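Local coordinates for protein TqaL (Neurospora crassa, PDB 7EEH) that belongs to the 2OG-Fe dioxygenase family of the cupin clan and holds an iron(III) ion with two histidines and an aspartate, at residues F73-G79 and L163-V169; P150-S156 and R277-K281; Y195-M201 and K265-M271. The protein carries 1 engineered substitution. One frame throughout, in Å; residues are numbered along the deposited sequence.

In the fold
From the N terminus, the first of these segments lies at the start of strand 74-84, which pairs with 163-169 in contact 1 and closes a loop of 83 residues containing helices 122-125 and 128-141. Inside that loop lies 150-156, which finds its partner only at 277-281, so contacts 1 and 2 cross. The chain then supplies iron ligands His184 and Asp186 before strand 190-199. Contact 3, 195-201 with 265-271, closes a loop carrying the third ligand, His253, and is nested within contact 2. Contacts 1 and 3 touch, because strands 158-170 and 267-277 are neighbours in one sheet; contact 2 lies across the chain's centre from contact 3 and joins two surface loops.

Contact 1 of 3, residues F73-G79 and L163-V169; sequences FRRSRNG and LFNLRTV
Asn78 and Phe164 make the close-packed part of this antiparallel strand pair. With its CG set between backbone N and carbonyl carbon (chi1 68°), Asn78 stands its amide alongside the ring, the two planes 29° apart. Asn78 CB sits over the ring face, 3.7 Å from the Phe164 centroid, a CH-pi contact. Further along the same face of the sheet, Leu166 CD1 lies centrally over one face of the Arg74 guanidinium, 3.9 Å from NH1, so a flat cation is covered by a methyl group.

The other face carries Leu163 and Asn165, both buried and resting on Leu124 of helix 122-125. Here Arg77 turns away to backbone carbonyls of Asn64, Phe117 and Glu119, while Arg167 reaches a salt bridge with Asp270. On the side of Arg75 and Arg167, buried Val169 packs CG2 over the Arg75 guanidinium, 3.8 Å from CZ. The looser part is the chain corner at exposed Phe73: Val169 N bonds Phe73 O at 2.9 Å, but from 45° out of the carbonyl plane. The regular ladder belongs to the large antiparallel sheet, consistent with the double-stranded beta-helix of cupin-clan dioxygenases.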
loop_
_atom_site.group_PDB
_atom_site.type_symbol
_atom_site.label_atom_id
_atom_site.label_comp_id
_atom_site.label_asym_id
_atom_site.label_seq_id
_atom_site.Cartn_x
_atom_site.Cartn_y
_atom_site.Cartn_z
ATOM N N PHE B 73 -32.505 -14.723 28.761
ATOM C CA PHE B 73 -31.332 -15.176 28.026
ATOM C C PHE B 73 -30.819 -14.144 27.029
ATOM O O PHE B 73 -29.884 -14.443 26.284
ATOM C CB PHE B 73 -31.632 -16.500 27.299
ATOM C CG PHE B 73 -32.353 -17.520 28.153
ATOM C CD1 PHE B 73 -31.766 -18.021 29.306
ATOM C CD2 PHE B 73 -33.621 -17.965 27.807
ATOM C CE1 PHE B 73 -32.428 -18.950 30.096
ATOM C CE2 PHE B 73 -34.290 -18.892 28.591
ATOM C CZ PHE B 73 -33.690 -19.384 29.740
ATOM N N ARG B 74 -31.396 -12.941 26.990
ATOM C CA ARG B 74 -30.896 -11.916 26.082
ATOM C C ARG B 74 -31.075 -10.514 26.660
ATOM O O ARG B 74 -32.103 -10.192 27.263
ATOM C CB ARG B 74 -31.573 -12.009 24.709
ATOM C CG ARG B 74 -33.040 -11.650 24.692
ATOM C CD ARG B 74 -33.588 -11.701 23.288
ATOM N NE ARG B 74 -33.656 -10.370 22.696
ATOM C CZ ARG B 74 -33.373 -10.109 21.424
ATOM N NH1 ARG B 74 -32.994 -11.093 20.611
ATOM N NH2 ARG B 74 -33.461 -8.863 20.968
ATOM N N ARG B 75 -30.053 -9.691 26.468
ATOM C CA ARG B 75 -30.103 -8.263 26.738
ATOM C C ARG B 75 -29.818 -7.538 25.430
ATOM O O ARG B 75 -28.988 -7.988 24.637
ATOM C CB ARG B 75 -29.089 -7.867 27.819
ATOM C CG ARG B 75 -29.427 -8.418 29.215
ATOM C CD ARG B 75 -28.226 -9.042 29.899
ATOM N NE ARG B 75 -28.608 -9.912 31.014
ATOM C CZ ARG B 75 -27.736 -10.473 31.849
ATOM N NH1 ARG B 75 -26.430 -10.258 31.696
ATOM N NH2 ARG B 75 -28.164 -11.257 32.831
ATOM N N SER B 76 -30.508 -6.429 25.192
ATOM C CA SER B 76 -30.450 -5.862 23.852
ATOM C C SER B 76 -30.867 -4.401 23.866
ATOM O O SER B 76 -31.541 -3.931 24.790
ATOM C CB SER B 76 -31.339 -6.654 22.897
ATOM O OG SER B 76 -32.608 -6.040 22.776
ATOM N N ARG B 77 -30.404 -3.683 22.839
ATOM C CA ARG B 77 -30.936 -2.394 22.412
ATOM C C ARG B 77 -31.004 -2.409 20.892
ATOM O O ARG B 77 -30.231 -3.111 20.241
ATOM C CB ARG B 77 -30.077 -1.203 22.870
ATOM C CG ARG B 77 -30.041 -1.018 24.389
ATOM C CD ARG B 77 -29.389 0.274 24.844
ATOM N NE ARG B 77 -29.555 0.399 26.298
ATOM C CZ ARG B 77 -30.625 0.948 26.877
ATOM N NH1 ARG B 77 -31.609 1.451 26.137
ATOM N NH2 ARG B 77 -30.716 0.995 28.200
ATOM N N ASN B 78 -31.929 -1.643 20.319
ATOM C CA ASN B 78 -31.988 -1.573 18.866
ATOM C C ASN B 78 -32.317 -0.164 18.404
ATOM O O ASN B 78 -32.792 0.681 19.171
ATOM C CB ASN B 78 -32.999 -2.558 18.284
ATOM C CG ASN B 78 -34.417 -2.187 18.621
ATOM O OD1 ASN B 78 -35.079 -1.492 17.857
ATOM N ND2 ASN B 78 -34.889 -2.638 19.774
ATOM N N GLY B 79 -32.044 0.072 17.127
ATOM C CA GLY B 79 -32.332 1.344 16.496
ATOM C C GLY B 79 -32.423 1.173 14.999
ATOM O O GLY B 79 -31.768 0.301 14.416
ATOM N N LEU B 163 -30.598 -2.110 13.466
ATOM C CA LEU B 163 -29.389 -2.512 14.174
ATOM C C LEU B 163 -29.725 -2.961 15.591
ATOM O O LEU B 163 -30.327 -2.201 16.352
ATOM C CB LEU B 163 -28.378 -1.365 14.206
ATOM C CG LEU B 163 -27.170 -2.003 14.901
ATOM C CD1 LEU B 163 -26.043 -2.375 14.010
ATOM C CD2 LEU B 163 -26.738 -1.214 16.149
ATOM N N PHE B 164 -29.322 -4.181 15.944
ATOM C CA PHE B 164 -29.424 -4.692 17.307
ATOM C C PHE B 164 -28.039 -4.839 17.923
ATOM O O PHE B 164 -27.150 -5.466 17.331
ATOM C CB PHE B 164 -30.123 -6.051 17.357
ATOM C CG PHE B 164 -31.596 -5.987 17.118
ATOM C CD1 PHE B 164 -32.090 -5.832 15.841
ATOM C CD2 PHE B 164 -32.491 -6.099 18.173
ATOM C CE1 PHE B 164 -33.457 -5.780 15.610
ATOM C CE2 PHE B 164 -33.855 -6.044 17.950
ATOM C CZ PHE B 164 -34.335 -5.885 16.666
ATOM N N ASN B 165 -27.875 -4.306 19.122
ATOM C CA ASN B 165 -26.714 -4.591 19.956
ATOM C C ASN B 165 -27.193 -5.615 20.983
ATOM O O ASN B 165 -28.099 -5.327 21.769
ATOM C CB ASN B 165 -26.204 -3.305 20.595
ATOM C CG ASN B 165 -24.947 -3.499 21.405
ATOM O OD1 ASN B 165 -24.400 -4.606 21.512
ATOM N ND2 ASN B 165 -24.461 -2.413 21.960
ATOM N N LEU B 166 -26.641 -6.825 20.937
ATOM C CA LEU B 166 -27.264 -7.982 21.575
ATOM C C LEU B 166 -26.244 -8.759 22.395
ATOM O O LEU B 166 -25.203 -9.172 21.873
ATOM C CB LEU B 166 -27.906 -8.906 20.511
ATOM C CG LEU B 166 -28.339 -10.309 20.949
ATOM C CD1 LEU B 166 -29.463 -10.224 21.955
ATOM C CD2 LEU B 166 -28.765 -11.156 19.772
ATOM N N ARG B 167 -26.550 -8.973 23.674
ATOM C CA ARG B 167 -25.778 -9.874 24.522
ATOM C C ARG B 167 -26.643 -11.091 24.822
ATOM O O ARG B 167 -27.713 -10.960 25.430
ATOM C CB ARG B 167 -25.339 -9.179 25.815
ATOM C CG ARG B 167 -24.943 -10.145 26.928
ATOM C CD ARG B 167 -24.281 -9.425 28.095
ATOM N NE ARG B 167 -23.039 -8.762 27.700
ATOM C CZ ARG B 167 -22.365 -7.913 28.467
ATOM N NH1 ARG B 167 -22.804 -7.626 29.695
ATOM N NH2 ARG B 167 -21.254 -7.347 28.008
ATOM N N THR B 168 -26.208 -12.262 24.365
ATOM C CA THR B 168 -26.900 -13.495 24.723
ATOM C C THR B 168 -26.283 -14.060 25.997
ATOM O O THR B 168 -25.118 -13.813 26.296
ATOM C CB THR B 168 -26.833 -14.531 23.596
ATOM O OG1 THR B 168 -25.473 -14.919 23.373
ATOM C CG2 THR B 168 -27.432 -13.961 22.308
ATOM N N VAL B 169 -27.082 -14.807 26.757
ATOM C CA VAL B 169 -26.672 -15.335 28.059
ATOM C C VAL B 169 -27.041 -16.813 28.116
ATOM O O VAL B 169 -28.202 -17.172 27.900
ATOM C CB VAL B 169 -27.329 -14.573 29.224
ATOM C CG1 VAL B 169 -26.808 -15.086 30.556
ATOM C CG2 VAL B 169 -27.086 -13.078 29.096
#

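Contact 2 of 3, residues P150-S156 and R277-K281; sequences PRLDYSS and RRPVK
Bends in Arg278 at chi2 (-65°) and Lys281 at chi3 (-42°) carry these side chains to Tyr154 and Pro150 of the other loop. The bend of Arg278 lays its aliphatic part across Tyr154: CB stands over the ring face, 4.3 Å from its centroid, and CG comes to 3.3 Å from Tyr154 CD2. Beyond the ring, Ser156 O lies above one face of the Arg278 guanidinium without a hydrogen bond; the charge also has a cation-pi partner in Trp159. Tyr154 is held by Asp189 and Arg149 N at its hydroxyl and stacks on His148. Lys281 sends NZ to Pro150 O at 2.8 Å in a weak bond, as a long flexible chain at the surface can.

Between these ends the backbones join at a single bridge, Leu152 with Val280. Lys281 N donates to Arg151 O at 3.0 Å, nearly straight (169°), and Asp153 N to Pro279 O at 2.8 Å. Leu152, buried, fills the middle, with CD2 4.0 Å from Val280 CG2. Asp153 suits the first position of the type I turn that runs to Ser156 because its OD1 takes the N-H of Ser155, an Asx turn, at 2.9 Å.

Arg151 and Arg277 cross at about a right angle, close together despite like charge. Arg277 has a salt bridge to Asp293, and Arg151 donates to Gly187 O, next to the iron ligand Asp186. The repulsion is therefore probably eased by these partners, and the loops are joined by two backbone bonds, the buried Leu152 and Pro279, and the hydrocarbon parts of cationic side chains.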
loop_
_atom_site.group_PDB
_atom_site.type_symbol
_atom_site.label_atom_id
_atom_site.label_comp_id
_atom_site.label_asym_id
_atom_site.label_seq_id
_atom_site.Cartn_x
_atom_site.Cartn_y
_atom_site.Cartn_z
ATOM N N PRO B 150 -40.114 -9.530 -3.610
ATOM C CA PRO B 150 -41.301 -8.871 -4.177
ATOM C C PRO B 150 -41.939 -7.838 -3.274
ATOM O O PRO B 150 -42.532 -6.882 -3.779
ATOM C CB PRO B 150 -42.252 -10.044 -4.444
ATOM C CG PRO B 150 -41.337 -11.174 -4.741
ATOM C CD PRO B 150 -40.162 -10.989 -3.798
ATOM N N ARG B 151 -41.830 -7.975 -1.956
ATOM C CA ARG B 151 -42.532 -7.042 -1.086
ATOM C C ARG B 151 -41.777 -5.740 -0.873
ATOM O O ARG B 151 -42.290 -4.863 -0.178
ATOM C CB ARG B 151 -42.839 -7.703 0.267
ATOM C CG ARG B 151 -41.627 -7.899 1.160
ATOM C CD ARG B 151 -41.990 -8.561 2.494
ATOM N NE ARG B 151 -41.530 -7.785 3.649
ATOM C CZ ARG B 151 -40.335 -7.932 4.225
ATOM N NH1 ARG B 151 -39.463 -8.823 3.754
ATOM N NH2 ARG B 151 -40.003 -7.187 5.277
ATOM N N LEU B 152 -40.594 -5.569 -1.465
ATOM C CA LEU B 152 -39.778 -4.398 -1.205
ATOM C C LEU B 152 -39.598 -3.573 -2.471
ATOM O O LEU B 152 -39.780 -4.063 -3.585
ATOM C CB LEU B 152 -38.413 -4.798 -0.640
ATOM C CG LEU B 152 -38.468 -5.647 0.626
ATOM C CD1 LEU B 152 -37.063 -6.009 1.071
ATOM C CD2 LEU B 152 -39.221 -4.897 1.717
ATOM N N ASP B 153 -39.207 -2.316 -2.289
ATOM C CA ASP B 153 -39.170 -1.335 -3.377
ATOM C C ASP B 153 -37.723 -0.991 -3.735
ATOM O O ASP B 153 -37.094 -0.142 -3.096
ATOM C CB ASP B 153 -39.964 -0.082 -3.006
ATOM C CG ASP B 153 -39.894 0.999 -4.087
ATOM O OD1 ASP B 153 -39.458 0.696 -5.219
ATOM O OD2 ASP B 153 -40.280 2.154 -3.812
ATOM N N TYR B 154 -37.230 -1.598 -4.810
ATOM C CA TYR B 154 -35.861 -1.399 -5.251
ATOM C C TYR B 154 -35.702 -0.195 -6.161
ATOM O O TYR B 154 -34.593 0.068 -6.622
ATOM C CB TYR B 154 -35.339 -2.679 -5.924
ATOM C CG TYR B 154 -35.284 -3.813 -4.929
ATOM C CD1 TYR B 154 -36.416 -4.557 -4.636
ATOM C CD2 TYR B 154 -34.116 -4.097 -4.231
ATOM C CE1 TYR B 154 -36.384 -5.576 -3.696
ATOM C CE2 TYR B 154 -34.072 -5.116 -3.288
ATOM C CZ TYR B 154 -35.207 -5.855 -3.025
ATOM O OH TYR B 154 -35.174 -6.860 -2.076
ATOM N N SER B 155 -36.764 0.565 -6.409
ATOM C CA SER B 155 -36.588 1.861 -7.044
ATOM C C SER B 155 -36.144 2.929 -6.057
ATOM O O SER B 155 -35.698 4.002 -6.477
ATOM C CB SER B 155 -37.882 2.297 -7.734
ATOM O OG SER B 155 -38.930 2.421 -6.794
ATOM N N SER B 156 -36.214 2.659 -4.760
ATOM C CA SER B 156 -35.916 3.692 -3.785
ATOM C C SER B 156 -34.416 3.972 -3.735
ATOM O O SER B 156 -33.585 3.156 -4.145
ATOM C CB SER B 156 -36.423 3.279 -2.404
ATOM O OG SER B 156 -35.702 3.940 -1.381
ATOM N N ARG B 277 -32.352 -3.551 4.411
ATOM C CA ARG B 277 -33.231 -3.889 3.292
ATOM C C ARG B 277 -33.779 -2.627 2.641
ATOM O O ARG B 277 -33.756 -1.540 3.227
ATOM C CB ARG B 277 -34.390 -4.781 3.736
ATOM C CG ARG B 277 -35.305 -4.130 4.805
ATOM C CD ARG B 277 -36.632 -4.882 4.921
ATOM N NE ARG B 277 -37.456 -4.419 6.045
ATOM C CZ ARG B 277 -38.113 -3.259 6.067
ATOM N NH1 ARG B 277 -38.058 -2.429 5.028
ATOM N NH2 ARG B 277 -38.841 -2.925 7.122
ATOM N N ARG B 278 -34.258 -2.781 1.400
ATOM C CA ARG B 278 -35.038 -1.730 0.761
ATOM C C ARG B 278 -36.376 -1.579 1.496
ATOM O O ARG B 278 -36.838 -2.512 2.157
ATOM C CB ARG B 278 -35.267 -2.049 -0.721
ATOM C CG ARG B 278 -33.973 -2.114 -1.569
ATOM C CD ARG B 278 -33.301 -0.761 -1.631
ATOM N NE ARG B 278 -32.508 -0.520 -2.841
ATOM C CZ ARG B 278 -31.754 0.570 -3.016
ATOM N NH1 ARG B 278 -31.694 1.495 -2.058
ATOM N NH2 ARG B 278 -31.052 0.745 -4.132
ATOM N N PRO B 279 -37.007 -0.407 1.409
ATOM C CA PRO B 279 -38.275 -0.197 2.126
ATOM C C PRO B 279 -39.391 -1.056 1.562
ATOM O O PRO B 279 -39.341 -1.533 0.424
ATOM C CB PRO B 279 -38.573 1.292 1.920
ATOM C CG PRO B 279 -37.805 1.674 0.709
ATOM C CD PRO B 279 -36.578 0.799 0.678
ATOM N N VAL B 280 -40.426 -1.243 2.386
ATOM C CA VAL B 280 -41.604 -1.977 1.943
ATOM C C VAL B 280 -42.320 -1.202 0.843
ATOM O O VAL B 280 -42.428 0.031 0.890
ATOM C CB VAL B 280 -42.536 -2.254 3.133
ATOM C CG1 VAL B 280 -43.799 -2.973 2.687
ATOM C CG2 VAL B 280 -41.808 -3.084 4.189
ATOM N N LYS B 281 -42.831 -1.933 -0.152
ATOM C CA LYS B 281 -43.489 -1.338 -1.305
ATOM C C LYS B 281 -44.907 -0.902 -0.949
ATOM O O LYS B 281 -45.682 -1.677 -0.384
ATOM C CB LYS B 281 -43.523 -2.340 -2.466
ATOM C CG LYS B 281 -43.482 -1.724 -3.866
ATOM C CD LYS B 281 -43.798 -2.769 -4.950
ATOM C CE LYS B 281 -43.100 -4.089 -4.656
ATOM N NZ LYS B 281 -42.751 -4.938 -5.846
#

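Contact 3 of 3, residues Y195-M201 and K265-M271; sequences YLGSKNM and KEATRDM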
loop_
_atom_site.group_PDB
_atom_site.type_symbol
_atom_site.label_atom_id
_atom_site.label_comp_id
_atom_site.label_asym_id
_atom_site.label_seq_id
_atom_site.Cartn_x
_atom_site.Cartn_y
_atom_site.Cartn_z
ATOM N N TYR B 195 -18.712 -9.002 15.864
ATOM C CA TYR B 195 -18.467 -9.497 17.208
ATOM C C TYR B 195 -17.777 -8.429 18.042
ATOM O O TYR B 195 -16.768 -7.855 17.622
ATOM C CB TYR B 195 -17.612 -10.753 17.111
ATOM C CG TYR B 195 -17.022 -11.307 18.372
ATOM C CD1 TYR B 195 -15.818 -10.818 18.878
ATOM C CD2 TYR B 195 -17.620 -12.379 19.017
ATOM C CE1 TYR B 195 -15.250 -11.364 20.023
ATOM C CE2 TYR B 195 -17.063 -12.928 20.161
ATOM C CZ TYR B 195 -15.883 -12.418 20.655
ATOM O OH TYR B 195 -15.330 -12.978 21.783
ATOM N N LEU B 196 -18.320 -8.162 19.223
ATOM C CA LEU B 196 -17.726 -7.183 20.120
ATOM C C LEU B 196 -16.933 -7.807 21.259
ATOM O O LEU B 196 -15.957 -7.201 21.715
ATOM C CB LEU B 196 -18.809 -6.277 20.718
ATOM C CG LEU B 196 -19.543 -5.380 19.724
ATOM C CD1 LEU B 196 -20.560 -4.493 20.477
ATOM C CD2 LEU B 196 -18.509 -4.558 18.934
ATOM N N GLY B 197 -17.341 -8.971 21.741
ATOM C CA GLY B 197 -16.657 -9.625 22.839
ATOM C C GLY B 197 -17.476 -10.806 23.316
ATOM O O GLY B 197 -18.573 -11.073 22.817
ATOM N N SER B 198 -16.922 -11.508 24.302
ATOM C CA SER B 198 -17.607 -12.633 24.930
ATOM C C SER B 198 -16.978 -12.935 26.290
ATOM O O SER B 198 -15.933 -12.389 26.647
ATOM C CB SER B 198 -17.555 -13.867 24.046
ATOM O OG SER B 198 -16.250 -14.418 24.032
ATOM N N LYS B 199 -17.623 -13.844 27.028
ATOM C CA LYS B 199 -17.224 -14.210 28.389
ATOM C C LYS B 199 -17.491 -15.694 28.600
ATOM O O LYS B 199 -18.639 -16.133 28.472
ATOM C CB LYS B 199 -17.992 -13.388 29.427
ATOM C CG LYS B 199 -17.358 -13.338 30.831
ATOM C CD LYS B 199 -18.258 -12.579 31.832
ATOM C CE LYS B 199 -19.530 -13.370 32.187
ATOM N NZ LYS B 199 -20.381 -12.717 33.229
ATOM N N ASN B 200 -16.437 -16.456 28.921
ATOM C CA ASN B 200 -16.549 -17.885 29.252
ATOM C C ASN B 200 -17.084 -18.695 28.075
ATOM O O ASN B 200 -17.858 -19.642 28.237
ATOM C CB ASN B 200 -17.407 -18.115 30.501
ATOM C CG ASN B 200 -17.427 -19.588 30.940
ATOM O OD1 ASN B 200 -16.438 -20.314 30.784
ATOM N ND2 ASN B 200 -18.570 -20.037 31.443
HETATM N N MSE B 201 -16.664 -18.333 26.877
HETATM C CA MSE B 201 -17.179 -19.022 25.714
HETATM C C MSE B 201 -16.146 -19.998 25.191
HETATM O O MSE B 201 -15.029 -19.605 24.875
HETATM C CB MSE B 201 -17.576 -18.009 24.636
HETATM C CG MSE B 201 -17.903 -18.599 23.287
HETATM SE SE MSE B 201 -18.860 -17.299 22.127
HETATM C CE MSE B 201 -17.455 -16.128 21.673
ATOM N N LYS B 265 -20.385 -21.871 34.950
ATOM C CA LYS B 265 -20.595 -20.431 34.895
ATOM C C LYS B 265 -21.363 -20.044 33.636
ATOM O O LYS B 265 -21.466 -20.813 32.674
ATOM C CB LYS B 265 -19.267 -19.673 34.941
ATOM C CG LYS B 265 -18.388 -20.056 36.102
ATOM C CD LYS B 265 -17.156 -19.175 36.155
ATOM C CE LYS B 265 -16.248 -19.571 37.303
ATOM N NZ LYS B 265 -14.910 -18.925 37.184
ATOM N N GLU B 266 -21.900 -18.828 33.649
ATOM C CA GLU B 266 -22.626 -18.349 32.487
ATOM C C GLU B 266 -21.654 -17.944 31.384
ATOM O O GLU B 266 -20.503 -17.574 31.635
ATOM C CB GLU B 266 -23.527 -17.170 32.851
ATOM C CG GLU B 266 -22.760 -15.887 33.132
ATOM C CD GLU B 266 -23.669 -14.688 33.321
ATOM O OE1 GLU B 266 -24.891 -14.893 33.502
ATOM O OE2 GLU B 266 -23.163 -13.541 33.285
ATOM N N ALA B 267 -22.130 -18.024 30.149
ATOM C CA ALA B 267 -21.382 -17.554 28.996
ATOM C C ALA B 267 -22.188 -16.468 28.294
ATOM O O ALA B 267 -23.402 -16.600 28.123
ATOM C CB ALA B 267 -21.073 -18.704 28.032
ATOM N N THR B 268 -21.511 -15.393 27.893
ATOM C CA THR B 268 -22.157 -14.297 27.184
ATOM C C THR B 268 -21.438 -14.036 25.863
ATOM O O THR B 268 -20.243 -14.298 25.730
ATOM C CB THR B 268 -22.169 -13.020 28.029
ATOM O OG1 THR B 268 -20.824 -12.587 28.257
ATOM C CG2 THR B 268 -22.830 -13.272 29.366
ATOM N N ARG B 269 -22.171 -13.492 24.898
ATOM C CA ARG B 269 -21.616 -13.164 23.582
ATOM C C ARG B 269 -22.228 -11.848 23.137
ATOM O O ARG B 269 -23.456 -11.737 23.075
ATOM C CB ARG B 269 -21.934 -14.262 22.565
ATOM C CG ARG B 269 -21.307 -14.093 21.175
ATOM C CD ARG B 269 -21.604 -15.348 20.383
ATOM N NE ARG B 269 -21.238 -15.286 18.972
ATOM C CZ ARG B 269 -22.076 -15.037 17.971
ATOM N NH1 ARG B 269 -23.363 -14.778 18.198
ATOM N NH2 ARG B 269 -21.613 -15.051 16.725
ATOM N N ASP B 270 -21.392 -10.860 22.829
ATOM C CA ASP B 270 -21.855 -9.520 22.466
ATOM C C ASP B 270 -21.689 -9.300 20.962
ATOM O O ASP B 270 -20.575 -9.407 20.442
ATOM C CB ASP B 270 -21.090 -8.453 23.240
ATOM C CG ASP B 270 -21.170 -8.653 24.752
ATOM O OD1 ASP B 270 -22.130 -9.296 25.216
ATOM O OD2 ASP B 270 -20.263 -8.179 25.459
HETATM N N MSE B 271 -22.788 -8.962 20.286
HETATM C CA MSE B 271 -22.819 -8.764 18.829
HETATM C C MSE B 271 -23.417 -7.412 18.457
HETATM O O MSE B 271 -24.250 -6.876 19.192
HETATM C CB MSE B 271 -23.664 -9.845 18.139
HETATM C CG MSE B 271 -23.210 -11.288 18.332
HETATM SE SE MSE B 271 -21.369 -11.631 17.805
HETATM C CE MSE B 271 -21.752 -11.610 15.860
HETATM O O HOH W 1 -20.916 -10.829 30.636
#
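Leu196 N donates to Asp270 O, and Asp270 N to Gly197 O, both at 2.8 Å; with two residues facing one, this is a classic beta bulge. It shifts the register by one in antiparallel strands of the large sheet of this cupin-clan fold. Beyond the bulge Ser198 faces Arg269 in a non-hydrogen-bonded pair, and Lys199 and Thr268 exchange two backbone bonds.

On the side of the sheet that carries Tyr195, SE of Met271 (modelled as selenomethionine) approaches the ring obliquely, a Met-aromatic contact, and lies 3.9 Å from Tyr195 CB. The same SE covers the centre of one guanidinium face of Arg269, while SE of Met201, also selenomethionine, packs 3.8 Å from Arg269 CD. Tyr195 OH and Ser198 OG share a hydrogen bond of 2.8 Å.

At the outer end, Lys199 is bent at chi3 (71°), which carries NZ to the anti lone pair of Glu266 OE2, a salt bridge of 2.9 Å. A water bonded to Thr268 OG1 accepts weakly from the same NZ. Asn200, with a left-handed backbone that asparagine adopts readily, leaves the strand; its ND2 meets Glu266 O at 3.1 Å from well above the carbonyl plane, while OD1 takes Asp262 N.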